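Local atomic coordinates of translation initiation factor eIF2B subunit beta (Schizosaccharomyces pombe, PDB entry 5B04), a protein that forms part of the eIF2B complex, which catalyses the exchange of GDP for GTP on the gamma subunit of initiation factor eIF2. Residues I270-T284 with V302-C316. Numbering follows the deposited sequence.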
loop_
_atom_site.group_PDB
_atom_site.type_symbol
_atom_site.label_atom_id
_atom_site.label_comp_id
_atom_site.label_asym_id
_atom_site.label_seq_id
_atom_site.Cartn_x
_atom_site.Cartn_y
_atom_site.Cartn_z
ATOM N N ILE C 270 -1.496 6.564 14.418
ATOM C CA ILE C 270 -1.958 6.590 13.030
ATOM C C ILE C 270 -1.096 5.750 12.085
ATOM O O ILE C 270 -1.617 4.928 11.331
ATOM C CB ILE C 270 -2.015 8.036 12.495
ATOM C CG1 ILE C 270 -3.150 8.803 13.173
ATOM C CG2 ILE C 270 -2.212 8.045 10.987
ATOM C CD1 ILE C 270 -3.222 10.258 12.782
ATOM N N PHE C 271 0.216 5.951 12.135
ATOM C CA PHE C 271 1.132 5.212 11.271
ATOM C C PHE C 271 1.113 3.719 11.588
ATOM O O PHE C 271 1.168 2.884 10.685
ATOM C CB PHE C 271 2.557 5.757 11.410
ATOM C CG PHE C 271 3.531 5.194 10.406
ATOM C CD1 PHE C 271 4.156 3.974 10.627
ATOM C CD2 PHE C 271 3.830 5.891 9.248
ATOM C CE1 PHE C 271 5.051 3.462 9.709
ATOM C CE2 PHE C 271 4.727 5.383 8.326
ATOM C CZ PHE C 271 5.338 4.166 8.558
ATOM N N ALA C 272 1.032 3.396 12.874
ATOM C CA ALA C 272 1.145 2.017 13.340
ATOM C C ALA C 272 0.054 1.102 12.787
ATOM O O ALA C 272 0.284 -0.090 12.582
ATOM C CB ALA C 272 1.130 1.982 14.861
ATOM N N ILE C 273 -1.128 1.658 12.545
ATOM C CA ILE C 273 -2.270 0.851 12.124
ATOM C C ILE C 273 -2.591 1.005 10.640
ATOM O O ILE C 273 -3.527 0.386 10.135
ATOM C CB ILE C 273 -3.527 1.198 12.951
ATOM C CG1 ILE C 273 -3.721 2.715 13.037
ATOM C CG2 ILE C 273 -3.413 0.621 14.349
ATOM C CD1 ILE C 273 -4.626 3.297 11.968
ATOM N N MET C 274 -1.806 1.823 9.945
ATOM C CA MET C 274 -2.057 2.128 8.539
ATOM C C MET C 274 -1.964 0.895 7.643
ATOM O O MET C 274 -2.596 0.834 6.588
ATOM C CB MET C 274 -1.072 3.193 8.051
ATOM C CG MET C 274 -1.544 3.963 6.833
ATOM S SD MET C 274 -2.873 5.111 7.235
ATOM C CE MET C 274 -4.134 4.554 6.102
ATOM N N SER C 275 -1.177 -0.088 8.071
ATOM C CA SER C 275 -0.918 -1.279 7.267
ATOM C C SER C 275 -2.157 -2.155 7.086
ATOM O O SER C 275 -2.227 -2.951 6.150
ATOM C CB SER C 275 0.206 -2.104 7.897
ATOM O OG SER C 275 -0.143 -2.535 9.201
ATOM N N ARG C 276 -3.131 -2.006 7.979
ATOM C CA ARG C 276 -4.353 -2.798 7.906
ATOM C C ARG C 276 -5.556 -1.930 7.543
ATOM O O ARG C 276 -6.701 -2.326 7.754
ATOM C CB ARG C 276 -4.608 -3.518 9.232
ATOM C CG ARG C 276 -3.402 -4.275 9.769
ATOM C CD ARG C 276 -3.062 -5.493 8.924
ATOM N NE ARG C 276 -3.587 -6.728 9.502
ATOM C CZ ARG C 276 -4.660 -7.370 9.053
ATOM N NH1 ARG C 276 -5.329 -6.901 8.009
ATOM N NH2 ARG C 276 -5.062 -8.487 9.645
ATOM N N VAL C 277 -5.288 -0.749 6.998
ATOM C CA VAL C 277 -6.352 0.165 6.595
ATOM C C VAL C 277 -6.551 0.146 5.084
ATOM O O VAL C 277 -5.593 0.281 4.321
ATOM C CB VAL C 277 -6.063 1.613 7.043
ATOM C CG1 VAL C 277 -7.142 2.553 6.527
ATOM C CG2 VAL C 277 -5.964 1.695 8.555
ATOM N N ASN C 278 -7.800 -0.021 4.659
ATOM C CA ASN C 278 -8.135 -0.037 3.241
ATOM C C ASN C 278 -8.257 1.364 2.656
ATOM O O ASN C 278 -7.714 1.652 1.589
ATOM C CB ASN C 278 -9.440 -0.801 3.011
ATOM C CG ASN C 278 -9.321 -2.273 3.343
ATOM O OD1 ASN C 278 -9.932 -2.758 4.294
ATOM N ND2 ASN C 278 -8.534 -2.995 2.555
ATOM N N LYS C 279 -8.979 2.233 3.357
ATOM C CA LYS C 279 -9.273 3.567 2.849
ATOM C C LYS C 279 -9.199 4.637 3.933
ATOM O O LYS C 279 -9.561 4.396 5.085
ATOM C CB LYS C 279 -10.663 3.596 2.205
ATOM C CG LYS C 279 -10.778 2.805 0.914
ATOM C CD LYS C 279 -12.232 2.568 0.540
ATOM C CE LYS C 279 -12.346 1.888 -0.814
ATOM N NZ LYS C 279 -11.461 0.694 -0.914
ATOM N N VAL C 280 -8.730 5.818 3.549
ATOM C CA VAL C 280 -8.785 6.987 4.417
ATOM C C VAL C 280 -9.926 7.893 3.973
ATOM O O VAL C 280 -10.000 8.289 2.810
ATOM C CB VAL C 280 -7.461 7.780 4.404
ATOM C CG1 VAL C 280 -7.697 9.233 4.789
ATOM C CG2 VAL C 280 -6.452 7.138 5.336
ATOM N N ILE C 281 -10.825 8.205 4.900
ATOM C CA ILE C 281 -11.933 9.102 4.605
ATOM C C ILE C 281 -11.868 10.334 5.500
ATOM O O ILE C 281 -12.060 10.247 6.714
ATOM C CB ILE C 281 -13.291 8.403 4.779
ATOM C CG1 ILE C 281 -13.429 7.269 3.760
ATOM C CG2 ILE C 281 -14.426 9.399 4.617
ATOM C CD1 ILE C 281 -14.760 6.554 3.815
ATOM N N LEU C 282 -11.590 11.480 4.891
ATOM C CA LEU C 282 -11.411 12.716 5.639
ATOM C C LEU C 282 -12.447 13.770 5.280
ATOM O O LEU C 282 -12.897 13.858 4.138
ATOM C CB LEU C 282 -10.013 13.289 5.399
ATOM C CG LEU C 282 -8.819 12.523 5.964
ATOM C CD1 LEU C 282 -7.539 13.310 5.739
ATOM C CD2 LEU C 282 -9.021 12.230 7.442
ATOM N N GLY C 283 -12.821 14.568 6.272
ATOM C CA GLY C 283 -13.587 15.771 6.025
ATOM C C GLY C 283 -12.597 16.899 5.828
ATOM O O GLY C 283 -11.400 16.724 6.059
ATOM N N THR C 284 -13.080 18.056 5.395
ATOM C CA THR C 284 -12.205 19.201 5.205
ATOM C C THR C 284 -12.910 20.491 5.598
ATOM O O THR C 284 -14.138 20.569 5.585
ATOM C CB THR C 284 -11.713 19.304 3.746
ATOM O OG1 THR C 284 -10.748 20.357 3.635
ATOM C CG2 THR C 284 -12.873 19.584 2.807
ATOM N N VAL C 302 -2.162 11.719 8.765
ATOM C CA VAL C 302 -2.941 10.701 8.073
ATOM C C VAL C 302 -2.564 10.607 6.597
ATOM O O VAL C 302 -2.267 9.526 6.095
ATOM C CB VAL C 302 -4.452 10.980 8.184
ATOM C CG1 VAL C 302 -5.233 10.020 7.308
ATOM C CG2 VAL C 302 -4.905 10.879 9.629
ATOM N N ALA C 303 -2.571 11.749 5.914
ATOM C CA ALA C 303 -2.297 11.796 4.482
ATOM C C ALA C 303 -0.901 11.279 4.143
ATOM O O ALA C 303 -0.730 10.520 3.189
ATOM C CB ALA C 303 -2.472 13.213 3.961
ATOM N N GLN C 304 0.095 11.691 4.921
ATOM C CA GLN C 304 1.468 11.256 4.687
ATOM C C GLN C 304 1.620 9.763 4.942
ATOM O O GLN C 304 2.225 9.046 4.144
ATOM C CB GLN C 304 2.447 12.042 5.564
ATOM C CG GLN C 304 2.620 13.499 5.162
ATOM C CD GLN C 304 3.227 13.662 3.781
ATOM O OE1 GLN C 304 3.930 12.779 3.288
ATOM N NE2 GLN C 304 2.956 14.798 3.148
ATOM N N ALA C 305 1.066 9.297 6.057
ATOM C CA ALA C 305 1.124 7.884 6.407
ATOM C C ALA C 305 0.352 7.037 5.400
ATOM O O ALA C 305 0.693 5.880 5.163
ATOM C CB ALA C 305 0.584 7.660 7.810
ATOM N N ALA C 306 -0.686 7.619 4.809
ATOM C CA ALA C 306 -1.491 6.916 3.817
ATOM C C ALA C 306 -0.720 6.732 2.514
ATOM O O ALA C 306 -0.762 5.664 1.905
ATOM C CB ALA C 306 -2.789 7.662 3.560
ATOM N N ARG C 307 -0.020 7.781 2.093
ATOM C CA ARG C 307 0.789 7.729 0.879
ATOM C C ARG C 307 1.902 6.700 1.018
ATOM O O ARG C 307 2.243 6.000 0.064
ATOM C CB ARG C 307 1.378 9.109 0.571
ATOM C CG ARG C 307 2.245 9.162 -0.678
ATOM C CD ARG C 307 1.440 8.843 -1.928
ATOM N NE ARG C 307 0.181 9.582 -1.967
ATOM C CZ ARG C 307 -0.636 9.612 -3.014
ATOM N NH1 ARG C 307 -0.328 8.948 -4.121
ATOM N NH2 ARG C 307 -1.762 10.309 -2.958
ATOM N N HIS C 308 2.456 6.610 2.222
ATOM C CA HIS C 308 3.564 5.708 2.506
ATOM C C HIS C 308 3.130 4.248 2.436
ATOM O O HIS C 308 3.896 3.384 2.007
ATOM C CB HIS C 308 4.150 6.019 3.884
ATOM C CG HIS C 308 5.476 5.374 4.139
ATOM N ND1 HIS C 308 5.622 4.266 4.947
ATOM C CD2 HIS C 308 6.718 5.686 3.702
ATOM C CE1 HIS C 308 6.897 3.923 4.992
ATOM N NE2 HIS C 308 7.583 4.769 4.247
ATOM N N HIS C 309 1.899 3.982 2.858
ATOM C CA HIS C 309 1.367 2.623 2.861
ATOM C C HIS C 309 0.525 2.353 1.619
ATOM O O HIS C 309 -0.153 1.328 1.533
ATOM C CB HIS C 309 0.532 2.380 4.121
ATOM C CG HIS C 309 1.325 2.412 5.390
ATOM N ND1 HIS C 309 1.296 1.387 6.311
ATOM C CD2 HIS C 309 2.167 3.345 5.894
ATOM C CE1 HIS C 309 2.086 1.687 7.326
ATOM N NE2 HIS C 309 2.626 2.870 7.098
ATOM N N ALA C 310 0.578 3.281 0.667
ATOM C CA ALA C 310 -0.185 3.193 -0.578
ATOM C C ALA C 310 -1.683 3.033 -0.324
ATOM O O ALA C 310 -2.364 2.284 -1.025
ATOM C CB ALA C 310 0.331 2.048 -1.440
ATOM N N THR C 311 -2.191 3.742 0.680
ATOM C CA THR C 311 -3.610 3.703 1.008
ATOM C C THR C 311 -4.333 4.919 0.432
ATOM O O THR C 311 -3.899 6.054 0.633
ATOM C CB THR C 311 -3.833 3.649 2.531
ATOM O OG1 THR C 311 -3.174 2.496 3.072
ATOM C CG2 THR C 311 -5.320 3.575 2.856
ATOM N N PRO C 312 -5.437 4.680 -0.297
ATOM C CA PRO C 312 -6.238 5.742 -0.918
ATOM C C PRO C 312 -6.781 6.758 0.085
ATOM O O PRO C 312 -7.234 6.382 1.166
ATOM C CB PRO C 312 -7.389 4.973 -1.575
ATOM C CG PRO C 312 -6.846 3.611 -1.806
ATOM C CD PRO C 312 -5.936 3.340 -0.649
ATOM N N VAL C 313 -6.732 8.035 -0.283
ATOM C CA VAL C 313 -7.288 9.097 0.548
ATOM C C VAL C 313 -8.539 9.678 -0.100
ATOM O O VAL C 313 -8.475 10.267 -1.180
ATOM C CB VAL C 313 -6.267 10.227 0.787
ATOM C CG1 VAL C 313 -6.936 11.421 1.453
ATOM C CG2 VAL C 313 -5.104 9.724 1.625
ATOM N N VAL C 314 -9.677 9.502 0.563
ATOM C CA VAL C 314 -10.944 10.015 0.059
ATOM C C VAL C 314 -11.402 11.203 0.897
ATOM O O VAL C 314 -11.241 11.211 2.117
ATOM C CB VAL C 314 -12.035 8.931 0.066
ATOM C CG1 VAL C 314 -13.177 9.324 -0.857
ATOM C CG2 VAL C 314 -11.453 7.596 -0.356
ATOM N N VAL C 315 -11.970 12.207 0.237
ATOM C CA VAL C 315 -12.438 13.402 0.929
ATOM C C VAL C 315 -13.913 13.667 0.651
ATOM O O VAL C 315 -14.322 13.814 -0.501
ATOM C CB VAL C 315 -11.619 14.642 0.528
ATOM C CG1 VAL C 315 -12.152 15.881 1.232
ATOM C CG2 VAL C 315 -10.150 14.430 0.851
ATOM N N CYS C 316 -14.708 13.726 1.715
ATOM C CA CYS C 316 -16.129 14.029 1.597
ATOM C C CYS C 316 -16.394 15.488 1.953
ATOM O O CYS C 316 -16.185 15.904 3.093
ATOM C CB CYS C 316 -16.954 13.106 2.496
ATOM S SG CYS C 316 -16.765 11.347 2.133
#
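Val314 O takes two donors from the neighbouring strand: a hydrogen bond from Leu282 N at 2.8 Å, nearly straight at 170°, and a weaker CA-H...O contact from Ile281 CA at 3.3 Å. Val314 N in turn donates a hydrogen bond to Val280 O, while Val280 N to Pro312 O and Cys316 N to Leu282 O complete the parallel pairing of 279-282 with 313-316. These are adjacent central strands of the Rossmann-like sheet; the connection runs through the short strands 286-287 and 293-296 and then helix 299-308, which returns antiparallel to the strand: a beta-alpha-beta crossover. On the helix side, Val302 splits its methyls: CG1 meets Val280 CG1 at 3.6 Å, while CG2 reaches Ile270 CD1. Ala306 CB adds to the cover over Val280. On the opposite face Ile281 CG2 touches Cys316 SG, and both residues pack against Phe223 of helix 218-228.

Ahead of strand 279-282, Met274 spans the last turn of the helix and the loop after it. Its CB sits over the centre of the His309 ring as a CH-pi contact, 3.5 Å from the centroid, and bends at chi2 and chi3 bring CE round to Thr311 CG2. The imidazole then presents its NE2 edge to a face of Phe271, an edge-to-face pair with centroids 4.6 Å apart and planes at 81°. His308 ND1 approaches Phe271 CZ obliquely, completing a small aromatic cluster. With Phe271 cut back to an alanine, His309 would keep Met274 over its face but is likely to be freer to turn, and His308 would probably lose its partner across the contact. Phe271 also packs on Ser359 of a delta subunit, so the cluster borders the subunit interface. Backbone bonds thus fix the strand register, whereas the helix and the His309-Thr311 turn are held to 270-284 by apolar and aromatic contacts.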